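Local atomic coordinates of ulvan Lyase-PL25 (Pseudoalteromonas sp. PLSV, PDB entry 5UAM), a protein that cleaves ulvan, the sulfated rhamnose- and uronic acid-containing cell-wall polysaccharide of green seaweeds, as a lyase of polysaccharide lyase family 25. Residues D231-W243 against H254-T268. Sequence-based numbering, arbitrary orientation.
Sequences DNIIVSYDYHVCW and HTTERHDVYFMSFNT. With ZN (zinc ion), chain D; EDO (1,2-ethanediol), chain M; EDO (1,2-ethanediol), chain H.
Tyr262 sets its CB over the centre of one face of the Tyr237 ring, 3.5 Å from the ring centroid and 15° off the normal, a CH-pi contact. The two rings are nearly parallel yet slid so far apart that they barely overlap. Tyr237 CG stands between its own backbone N and carbonyl carbon (chi1 48°), which lays the ring across Tyr262; obliquely to it, Met264 SD comes within 3.8 Å of Tyr237 CE1, a Met-aromatic contact. Cys242 CA lies over one face of the His240 ring, toward its rim, as Val241 CG1 does for Trp243. At the His240 edge, ND1 donates to Glu257 O (2.8 Å), nearly in the ring plane but from above the carbonyl plane, which fixes the ring's rotation and leaves NE2 to the zinc ion at 2.0 Å. Cys242 SG (2.3 Å from the zinc) and His254 NE2 join it, and His184 completes the site. The Glu257 carboxylate takes two donors: OE1 receives Trp243 NE1 from above the carboxylate plane, whereas OE2 accepts His259 NE2 (2.7 Å) through its anti lone pair. Arg258, bent at chi3, grips Asp238 side-on, NE to OD2 at 2.8 Å and NH2 to OD1 at 2.9 Å, with guanidinium and carboxylate planes 48° apart; Thr304 also bonds Asp238 OD2. Paired backbone bonds run from Ile233–Phe266 to Tyr239–His259, and the register slips by one residue between Tyr237 and Tyr239, a beta bulge. The arrangement is a bulged antiparallel strand pair within the beta-propeller fold, whose end at Cys242 and His254 supplies three of the four ligands of a zinc site, probably structural.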
ATOM      1  N   ASP A 231      14.004  15.251  -5.636  1.00 31.97           N
ATOM      2  CA  ASP A 231      14.071  14.886  -4.230  1.00 28.75           C
ATOM      3  C   ASP A 231      12.719  14.977  -3.545  1.00 23.79           C
ATOM      4  O   ASP A 231      12.658  15.082  -2.321  1.00 22.01           O
ATOM      5  CB  ASP A 231      15.120  15.730  -3.511  1.00 33.66           C
ATOM      6  CG  ASP A 231      16.522  15.445  -4.014  1.00 41.48           C
ATOM      7  OD1 ASP A 231      16.863  14.250  -4.244  1.00 38.90           O
ATOM      8  OD2 ASP A 231      17.262  16.418  -4.199  1.00 44.31           O
ATOM      9  N   ASN A 232      11.629  14.864  -4.300  1.00 21.43           N
ATOM     10  CA  ASN A 232      10.299  14.962  -3.728  1.00 17.48           C
ATOM     11  C   ASN A 232       9.662  13.595  -3.509  1.00 16.89           C
ATOM     12  O   ASN A 232       9.891  12.642  -4.260  1.00 18.42           O
ATOM     13  CB  ASN A 232       9.386  15.767  -4.643  1.00 20.36           C
ATOM     14  CG  ASN A 232       9.864  17.178  -4.809  1.00 26.76           C
ATOM     15  OD1 ASN A 232      10.223  17.820  -3.829  1.00 23.80           O
ATOM     16  ND2 ASN A 232       9.924  17.653  -6.049  1.00 36.65           N
ATOM     17  N   ILE A 233       8.866  13.530  -2.448  1.00 14.52           N
ATOM     18  CA  ILE A 233       7.944  12.443  -2.155  1.00 14.52           C
ATOM     19  C   ILE A 233       6.540  13.012  -2.279  1.00 13.64           C
ATOM     20  O   ILE A 233       6.292  14.154  -1.884  1.00 15.16           O
ATOM     21  CB  ILE A 233       8.217  11.898  -0.738  1.00 13.73           C
ATOM     22  CG1 ILE A 233       9.530  11.100  -0.747  1.00 16.37           C
ATOM     23  CG2 ILE A 233       7.030  11.083  -0.186  1.00 16.14           C
ATOM     24  CD1 ILE A 233      10.020  10.705   0.643  1.00 16.45           C
ATOM     25  N   ILE A 234       5.624  12.243  -2.852  1.00 13.60           N
ATOM     26  CA  ILE A 234       4.252  12.689  -3.055  1.00 13.62           C
ATOM     27  C   ILE A 234       3.329  11.820  -2.214  1.00 13.36           C
ATOM     28  O   ILE A 234       3.621  10.646  -1.959  1.00 13.49           O
ATOM     29  CB  ILE A 234       3.846  12.687  -4.546  1.00 14.65           C
ATOM     30  CG1 ILE A 234       3.954  11.306  -5.170  1.00 13.60           C
ATOM     31  CG2 ILE A 234       4.673  13.734  -5.305  1.00 16.64           C
ATOM     32  CD1 ILE A 234       3.355  11.237  -6.570  1.00 15.11           C
ATOM     33  N   VAL A 235       2.250  12.417  -1.721  1.00 12.96           N
ATOM     34  CA  VAL A 235       1.361  11.745  -0.779  1.00 14.22           C
ATOM     35  C   VAL A 235      -0.089  12.038  -1.162  1.00 13.66           C
ATOM     36  O   VAL A 235      -0.489  13.208  -1.211  1.00 13.56           O
ATOM     37  CB  VAL A 235       1.624  12.184   0.670  1.00 14.39           C
ATOM     38  CG1 VAL A 235       0.762  11.371   1.639  1.00 16.98           C
ATOM     39  CG2 VAL A 235       3.119  12.054   1.003  1.00 16.09           C
ATOM     40  N   SER A 236      -0.885  10.982  -1.384  1.00 12.53           N
ATOM     41  CA  SER A 236      -2.320  11.117  -1.542  1.00 12.84           C
ATOM     42  C   SER A 236      -2.988  10.520  -0.318  1.00 13.44           C
ATOM     43  O   SER A 236      -2.470   9.590   0.304  1.00 15.74           O
ATOM     44  CB  SER A 236      -2.836  10.460  -2.817  1.00 14.65           C
ATOM     45  OG  SER A 236      -2.496   9.089  -2.835  1.00 15.47           O
ATOM     46  N   TYR A 237      -4.131  11.066   0.053  1.00 12.66           N
ATOM     47  CA  TYR A 237      -4.737  10.611   1.293  1.00 13.77           C
ATOM     48  C   TYR A 237      -6.234  10.865   1.271  1.00 14.38           C
ATOM     49  O   TYR A 237      -6.707  11.769   0.596  1.00 13.88           O
ATOM     50  CB  TYR A 237      -4.098  11.269   2.519  1.00 14.48           C
ATOM     51  CG  TYR A 237      -3.898  12.777   2.523  1.00 12.86           C
ATOM     52  CD1 TYR A 237      -2.850  13.370   1.813  1.00 14.57           C
ATOM     53  CD2 TYR A 237      -4.683  13.592   3.325  1.00 14.64           C
ATOM     54  CE1 TYR A 237      -2.623  14.717   1.884  1.00 15.16           C
ATOM     55  CE2 TYR A 237      -4.459  14.942   3.398  1.00 15.28           C
ATOM     56  CZ  TYR A 237      -3.420  15.508   2.682  1.00 15.14           C
ATOM     57  OH  TYR A 237      -3.186  16.868   2.787  1.00 16.06           O
ATOM     58  N   ASP A 238      -6.975  10.028   1.995  1.00 14.13           N
ATOM     59  CA  ASP A 238      -8.389  10.293   2.254  1.00 15.23           C
ATOM     60  C   ASP A 238      -8.617  10.494   3.747  1.00 14.67           C
ATOM     61  O   ASP A 238      -7.756  10.208   4.586  1.00 14.57           O
ATOM     62  CB  ASP A 238      -9.355   9.255   1.620  1.00 14.48           C
ATOM     63  CG  ASP A 238      -9.237   7.830   2.186  1.00 15.87           C
ATOM     64  OD1 ASP A 238      -8.181   7.414   2.676  1.00 16.28           O
ATOM     65  OD2 ASP A 238     -10.251   7.085   2.084  1.00 16.71           O
ATOM     66  N   TYR A 239      -9.787  11.044   4.054  1.00 15.77           N
ATOM     67  CA  TYR A 239     -10.157  11.419   5.414  1.00 15.46           C
ATOM     68  C   TYR A 239     -11.141  10.420   6.009  1.00 15.47           C
ATOM     69  O   TYR A 239     -12.142  10.080   5.373  1.00 17.20           O
ATOM     70  CB  TYR A 239     -10.766  12.813   5.419  1.00 16.43           C
ATOM     71  CG  TYR A 239     -11.282  13.246   6.773  1.00 16.74           C
ATOM     72  CD1 TYR A 239     -10.424  13.722   7.738  1.00 18.89           C
ATOM     73  CD2 TYR A 239     -12.641  13.221   7.059  1.00 18.80           C
ATOM     74  CE1 TYR A 239     -10.895  14.130   8.966  1.00 20.20           C
ATOM     75  CE2 TYR A 239     -13.127  13.633   8.293  1.00 20.42           C
ATOM     76  CZ  TYR A 239     -12.242  14.094   9.241  1.00 19.07           C
ATOM     77  OH  TYR A 239     -12.726  14.504  10.456  1.00 20.98           O
ATOM     78  N   HIS A 240     -10.861   9.976   7.228  1.00 17.05           N
ATOM     79  CA  HIS A 240     -11.736   9.087   7.986  1.00 16.50           C
ATOM     80  C   HIS A 240     -12.458   9.904   9.061  1.00 19.34           C
ATOM     81  O   HIS A 240     -11.815  10.527   9.918  1.00 18.82           O
ATOM     82  CB  HIS A 240     -10.901   7.952   8.593  1.00 15.91           C
ATOM     83  CG  HIS A 240     -11.625   7.112   9.597  1.00 17.86           C
ATOM     84  ND1 HIS A 240     -12.881   6.588   9.375  1.00 18.44           N
ATOM     85  CD2 HIS A 240     -11.254   6.689  10.827  1.00 17.90           C
ATOM     86  CE1 HIS A 240     -13.255   5.888  10.433  1.00 19.95           C
ATOM     87  NE2 HIS A 240     -12.279   5.921  11.325  1.00 18.10           N
ATOM     88  N   VAL A 241     -13.789   9.923   8.987  1.00 20.07           N
ATOM     89  CA  VAL A 241     -14.639  10.459  10.051  1.00 21.02           C
ATOM     90  C   VAL A 241     -14.664   9.386  11.131  1.00 22.19           C
ATOM     91  O   VAL A 241     -15.384   8.394  11.004  1.00 22.87           O
ATOM     92  CB  VAL A 241     -16.060  10.758   9.564  1.00 23.46           C
ATOM     93  CG1 VAL A 241     -16.823  11.535  10.648  1.00 26.38           C
ATOM     94  CG2 VAL A 241     -16.078  11.473   8.212  1.00 28.65           C
ATOM     95  N   CYS A 242     -13.893   9.570  12.194  1.00 21.60           N
ATOM     96  CA  CYS A 242     -13.740   8.532  13.204  1.00 22.46           C
ATOM     97  C   CYS A 242     -14.715   8.833  14.340  1.00 24.73           C
ATOM     98  O   CYS A 242     -14.411   9.555  15.295  1.00 22.91           O
ATOM     99  CB  CYS A 242     -12.290   8.434  13.659  1.00 21.22           C
ATOM    100  SG  CYS A 242     -12.001   7.015  14.729  1.00 22.04           S
ATOM    101  N   TRP A 243     -15.906   8.254  14.236  1.00 22.78           N
ATOM    102  CA  TRP A 243     -17.012   8.589  15.123  1.00 25.82           C
ATOM    103  C   TRP A 243     -16.826   7.979  16.506  1.00 27.40           C
ATOM    104  O   TRP A 243     -16.354   6.844  16.640  1.00 27.73           O
ATOM    105  CB  TRP A 243     -18.318   8.041  14.546  1.00 26.61           C
ATOM    106  CG  TRP A 243     -18.843   8.778  13.349  1.00 27.49           C
ATOM    107  CD1 TRP A 243     -18.744   8.401  12.032  1.00 28.51           C
ATOM    108  CD2 TRP A 243     -19.559  10.015  13.359  1.00 27.38           C
ATOM    109  NE1 TRP A 243     -19.369   9.329  11.230  1.00 26.78           N
ATOM    110  CE2 TRP A 243     -19.871  10.330  12.020  1.00 27.81           C
ATOM    111  CE3 TRP A 243     -19.967  10.889  14.369  1.00 29.33           C
ATOM    112  CZ2 TRP A 243     -20.586  11.480  11.672  1.00 29.92           C
ATOM    113  CZ3 TRP A 243     -20.678  12.030  14.016  1.00 33.09           C
ATOM    114  CH2 TRP A 243     -20.959  12.320  12.680  1.00 29.80           C
ATOM    115  N   HIS A 254     -19.355   3.990  15.375  1.00 30.73           N
ATOM    116  CA  HIS A 254     -18.104   3.976  14.648  1.00 29.13           C
ATOM    117  C   HIS A 254     -18.175   3.043  13.441  1.00 29.45           C
ATOM    118  O   HIS A 254     -18.501   1.862  13.575  1.00 31.83           O
ATOM    119  CB  HIS A 254     -16.948   3.561  15.550  1.00 28.67           C
ATOM    120  CG  HIS A 254     -15.646   3.586  14.832  1.00 25.39           C
ATOM    121  ND1 HIS A 254     -15.149   2.493  14.157  1.00 24.26           N
ATOM    122  CD2 HIS A 254     -14.795   4.608  14.586  1.00 24.44           C
ATOM    123  CE1 HIS A 254     -14.019   2.833  13.559  1.00 22.82           C
ATOM    124  NE2 HIS A 254     -13.784   4.109  13.803  1.00 23.72           N
ATOM    125  N   THR A 255     -17.861   3.583  12.264  1.00 25.10           N
ATOM    126  CA  THR A 255     -17.841   2.829  11.015  1.00 27.04           C
ATOM    127  C   THR A 255     -16.504   3.051  10.311  1.00 22.53           C
ATOM    128  O   THR A 255     -15.602   3.699  10.855  1.00 24.33           O
ATOM    129  CB  THR A 255     -18.955   3.320  10.083  1.00 24.40           C
ATOM    130  OG1 THR A 255     -18.683   4.683   9.744  1.00 26.04           O
ATOM    131  CG2 THR A 255     -20.351   3.179  10.734  1.00 30.81           C
ATOM    132  N   THR A 256     -16.372   2.561   9.076  1.00 21.91           N
ATOM    133  CA  THR A 256     -15.195   2.848   8.264  1.00 20.59           C
ATOM    134  C   THR A 256     -15.378   4.071   7.372  1.00 20.15           C
ATOM    135  O   THR A 256     -14.646   4.223   6.390  1.00 19.65           O
ATOM    136  CB  THR A 256     -14.823   1.650   7.382  1.00 20.73           C
ATOM    137  OG1 THR A 256     -15.887   1.382   6.468  1.00 24.29           O
ATOM    138  CG2 THR A 256     -14.562   0.418   8.221  1.00 24.24           C
ATOM    139  N   GLU A 257     -16.326   4.953   7.701  1.00 21.31           N
ATOM    140  CA  GLU A 257     -16.634   6.105   6.860  1.00 19.61           C
ATOM    141  C   GLU A 257     -15.390   6.908   6.520  1.00 19.58           C
ATOM    142  O   GLU A 257     -14.697   7.415   7.408  1.00 19.19           O
ATOM    143  CB  GLU A 257     -17.644   7.000   7.582  1.00 19.53           C
ATOM    144  CG  GLU A 257     -18.124   8.147   6.708  1.00 20.14           C
ATOM    145  CD  GLU A 257     -19.205   9.007   7.341  1.00 26.19           C
ATOM    146  OE1 GLU A 257     -19.801   8.601   8.370  1.00 27.77           O
ATOM    147  OE2 GLU A 257     -19.490  10.089   6.776  1.00 25.61           O
ATOM    148  N   ARG A 258     -15.124   7.047   5.222  1.00 17.43           N
ATOM    149  CA  ARG A 258     -14.034   7.862   4.712  1.00 15.66           C
ATOM    150  C   ARG A 258     -14.566   8.616   3.508  1.00 15.69           C
ATOM    151  O   ARG A 258     -15.462   8.135   2.818  1.00 16.47           O
ATOM    152  CB  ARG A 258     -12.838   6.998   4.277  1.00 16.04           C
ATOM    153  CG  ARG A 258     -12.213   6.206   5.419  1.00 15.74           C
ATOM    154  CD  ARG A 258     -11.554   4.898   4.967  1.00 16.56           C
ATOM    155  NE  ARG A 258     -10.412   5.108   4.082  1.00 15.11           N
ATOM    156  CZ  ARG A 258      -9.415   4.241   3.904  1.00 14.78           C
ATOM    157  NH1 ARG A 258      -9.397   3.086   4.544  1.00 16.18           N
ATOM    158  NH2 ARG A 258      -8.417   4.573   3.093  1.00 14.72           N
ATOM    159  N   HIS A 259     -14.021   9.806   3.256  1.00 15.78           N
ATOM    160  CA  HIS A 259     -14.414  10.578   2.090  1.00 15.68           C
ATOM    161  C   HIS A 259     -13.216  11.307   1.512  1.00 17.14           C
ATOM    162  O   HIS A 259     -12.239  11.597   2.208  1.00 16.43           O
ATOM    163  CB  HIS A 259     -15.428  11.662   2.418  1.00 17.57           C
ATOM    164  CG  HIS A 259     -16.655  11.155   3.091  1.00 19.03           C
ATOM    165  ND1 HIS A 259     -17.627  10.437   2.430  1.00 20.95           N
ATOM    166  CD2 HIS A 259     -17.072  11.273   4.372  1.00 22.06           C
ATOM    167  CE1 HIS A 259     -18.580  10.110   3.286  1.00 25.02           C
ATOM    168  NE2 HIS A 259     -18.267  10.610   4.469  1.00 22.03           N
ATOM    169  N   ASP A 260     -13.361  11.650   0.233  1.00 16.02           N
ATOM    170  CA  ASP A 260     -12.541  12.632  -0.479  1.00 15.72           C
ATOM    171  C   ASP A 260     -11.128  12.132  -0.728  1.00 15.43           C
ATOM    172  O   ASP A 260     -10.741  11.048  -0.275  1.00 18.56           O
ATOM    173  CB  ASP A 260     -12.543  13.986   0.250  1.00 15.46           C
ATOM    174  CG  ASP A 260     -13.950  14.519   0.486  1.00 17.50           C
ATOM    175  OD1 ASP A 260     -14.892  14.182  -0.276  1.00 18.12           O
ATOM    176  OD2 ASP A 260     -14.131  15.307   1.451  1.00 22.50           O
ATOM    177  N   VAL A 261     -10.364  12.880  -1.516  1.00 14.39           N
ATOM    178  CA  VAL A 261      -8.956  12.569  -1.705  1.00 15.24           C
ATOM    179  C   VAL A 261      -8.187  13.872  -1.822  1.00 14.08           C
ATOM    180  O   VAL A 261      -8.675  14.845  -2.406  1.00 15.46           O
ATOM    181  CB  VAL A 261      -8.708  11.573  -2.874  1.00 15.22           C
ATOM    182  CG1 VAL A 261      -8.941  12.211  -4.228  1.00 17.30           C
ATOM    183  CG2 VAL A 261      -7.309  10.975  -2.791  1.00 15.04           C
ATOM    184  N   TYR A 262      -7.000  13.876  -1.229  1.00 14.34           N
ATOM    185  CA  TYR A 262      -6.142  15.034  -1.079  1.00 14.90           C
ATOM    186  C   TYR A 262      -4.752  14.678  -1.595  1.00 13.78           C
ATOM    187  O   TYR A 262      -4.399  13.499  -1.722  1.00 13.07           O
ATOM    188  CB  TYR A 262      -6.003  15.383   0.396  1.00 15.94           C
ATOM    189  CG  TYR A 262      -7.281  15.653   1.174  1.00 15.68           C
ATOM    190  CD1 TYR A 262      -8.075  14.612   1.633  1.00 14.74           C
ATOM    191  CD2 TYR A 262      -7.640  16.938   1.503  1.00 16.00           C
ATOM    192  CE1 TYR A 262      -9.209  14.854   2.368  1.00 15.94           C
ATOM    193  CE2 TYR A 262      -8.770  17.195   2.250  1.00 18.97           C
ATOM    194  CZ  TYR A 262      -9.537  16.142   2.699  1.00 16.99           C
ATOM    195  OH  TYR A 262     -10.678  16.377   3.443  1.00 22.15           O
ATOM    196  N   PHE A 263      -3.942  15.715  -1.839  1.00 14.19           N
ATOM    197  CA  PHE A 263      -2.600  15.556  -2.392  1.00 13.85           C
ATOM    198  C   PHE A 263      -1.639  16.599  -1.829  1.00 13.00           C
ATOM    199  O   PHE A 263      -1.970  17.776  -1.764  1.00 14.46           O
ATOM    200  CB  PHE A 263      -2.617  15.726  -3.916  1.00 13.83           C
ATOM    201  CG  PHE A 263      -1.271  15.596  -4.543  1.00 14.73           C
ATOM    202  CD1 PHE A 263      -0.767  14.351  -4.878  1.00 14.28           C
ATOM    203  CD2 PHE A 263      -0.477  16.716  -4.753  1.00 15.85           C
ATOM    204  CE1 PHE A 263       0.503  14.242  -5.415  1.00 16.11           C
ATOM    205  CE2 PHE A 263       0.775  16.584  -5.272  1.00 15.17           C
ATOM    206  CZ  PHE A 263       1.262  15.357  -5.607  1.00 15.89           C
ATOM    207  N   MET A 264      -0.428  16.168  -1.478  1.00 14.58           N
ATOM    208  CA  MET A 264       0.631  17.111  -1.167  1.00 15.50           C
ATOM    209  C   MET A 264       1.984  16.482  -1.469  1.00 12.92           C
ATOM    210  O   MET A 264       2.095  15.275  -1.682  1.00 13.81           O
ATOM    211  CB  MET A 264       0.537  17.614   0.282  1.00 15.76           C
ATOM    212  CG  MET A 264       0.682  16.546   1.329  1.00 14.17           C
ATOM    213  SD  MET A 264       0.061  17.231   2.888  1.00 16.81           S
ATOM    214  CE  MET A 264       0.354  15.864   4.016  1.00 16.88           C
ATOM    215  N   SER A 265       3.016  17.322  -1.448  1.00 15.03           N
ATOM    216  CA  SER A 265       4.374  16.941  -1.810  0.62 14.95           C
ATOM    217  C   SER A 265       5.329  17.332  -0.685  1.00 16.37           C
ATOM    218  O   SER A 265       5.123  18.327  -0.001  1.00 17.66           O
ATOM    219  CB  SER A 265       4.757  17.661  -3.113  0.62 21.51           C
ATOM    220  OG  SER A 265       5.996  17.235  -3.645  0.62 23.12           O
ATOM    221  N   PHE A 266       6.388  16.541  -0.525  1.00 15.84           N
ATOM    222  CA  PHE A 266       7.404  16.681   0.511  1.00 16.84           C
ATOM    223  C   PHE A 266       8.745  16.802  -0.194  1.00 16.38           C
ATOM    224  O   PHE A 266       9.190  15.862  -0.858  1.00 15.49           O
ATOM    225  CB  PHE A 266       7.330  15.427   1.387  1.00 15.87           C
ATOM    226  CG  PHE A 266       8.442  15.249   2.400  1.00 15.63           C
ATOM    227  CD1 PHE A 266       9.169  16.300   2.939  1.00 18.33           C
ATOM    228  CD2 PHE A 266       8.734  13.970   2.819  1.00 16.34           C
ATOM    229  CE1 PHE A 266      10.173  16.057   3.895  1.00 20.25           C
ATOM    230  CE2 PHE A 266       9.726  13.724   3.763  1.00 17.87           C
ATOM    231  CZ  PHE A 266      10.440  14.743   4.289  1.00 18.59           C
ATOM    232  N   ASN A 267       9.387  17.955  -0.068  1.00 17.30           N
ATOM    233  CA  ASN A 267      10.729  18.143  -0.598  1.00 17.08           C
ATOM    234  C   ASN A 267      11.712  17.645   0.455  1.00 20.67           C
ATOM    235  O   ASN A 267      11.863  18.258   1.512  1.00 21.20           O
ATOM    236  CB  ASN A 267      10.957  19.611  -0.930  1.00 19.24           C
ATOM    237  CG  ASN A 267      12.329  19.874  -1.519  1.00 24.79           C
ATOM    238  OD1 ASN A 267      13.335  19.292  -1.105  1.00 23.05           O
ATOM    239  ND2 ASN A 267      12.378  20.781  -2.484  1.00 30.08           N
ATOM    240  N   THR A 268      12.356  16.504   0.185  1.00 20.20           N
ATOM    241  CA  THR A 268      13.216  15.916   1.206  1.00 19.07           C
ATOM    242  C   THR A 268      14.528  16.659   1.395  1.00 21.98           C
ATOM    243  O   THR A 268      15.198  16.429   2.405  1.00 25.71           O
ATOM    244  CB  THR A 268      13.531  14.449   0.893  1.00 18.28           C
ATOM    245  OG1 THR A 268      14.337  14.361  -0.298  1.00 21.51           O
ATOM    246  CG2 THR A 268      12.277  13.636   0.762  1.00 18.70           C
TER
HETATM  247 ZN    ZN D 502     -12.172   5.273  13.258  1.00 20.80          ZN
HETATM  248  C1  EDO M 511      -5.685   1.166   4.414  1.00 37.37           C
HETATM  249  O1  EDO M 511      -7.041   1.374   4.810  1.00 19.22           O
HETATM  250  C2  EDO M 511      -5.544   1.702   3.012  1.00 37.44           C
HETATM  251  O2  EDO M 511      -5.802   3.093   2.947  1.00 17.27           O
HETATM  252  C1  EDO H 506     -13.137  -0.258   3.487  1.00 42.84           C
HETATM  253  O1  EDO H 506     -13.321  -0.492   2.075  1.00 26.48           O
HETATM  254  C2  EDO H 506     -13.523   1.173   3.884  1.00 35.03           C
HETATM  255  O2  EDO H 506     -14.957   1.340   3.911  1.00 37.47           O
HETATM  256  O   HOH W   1       7.821  19.101  -3.077  1.00 27.99           O
HETATM  257  O   HOH W   2     -16.299   6.229  12.174  1.00 25.09           O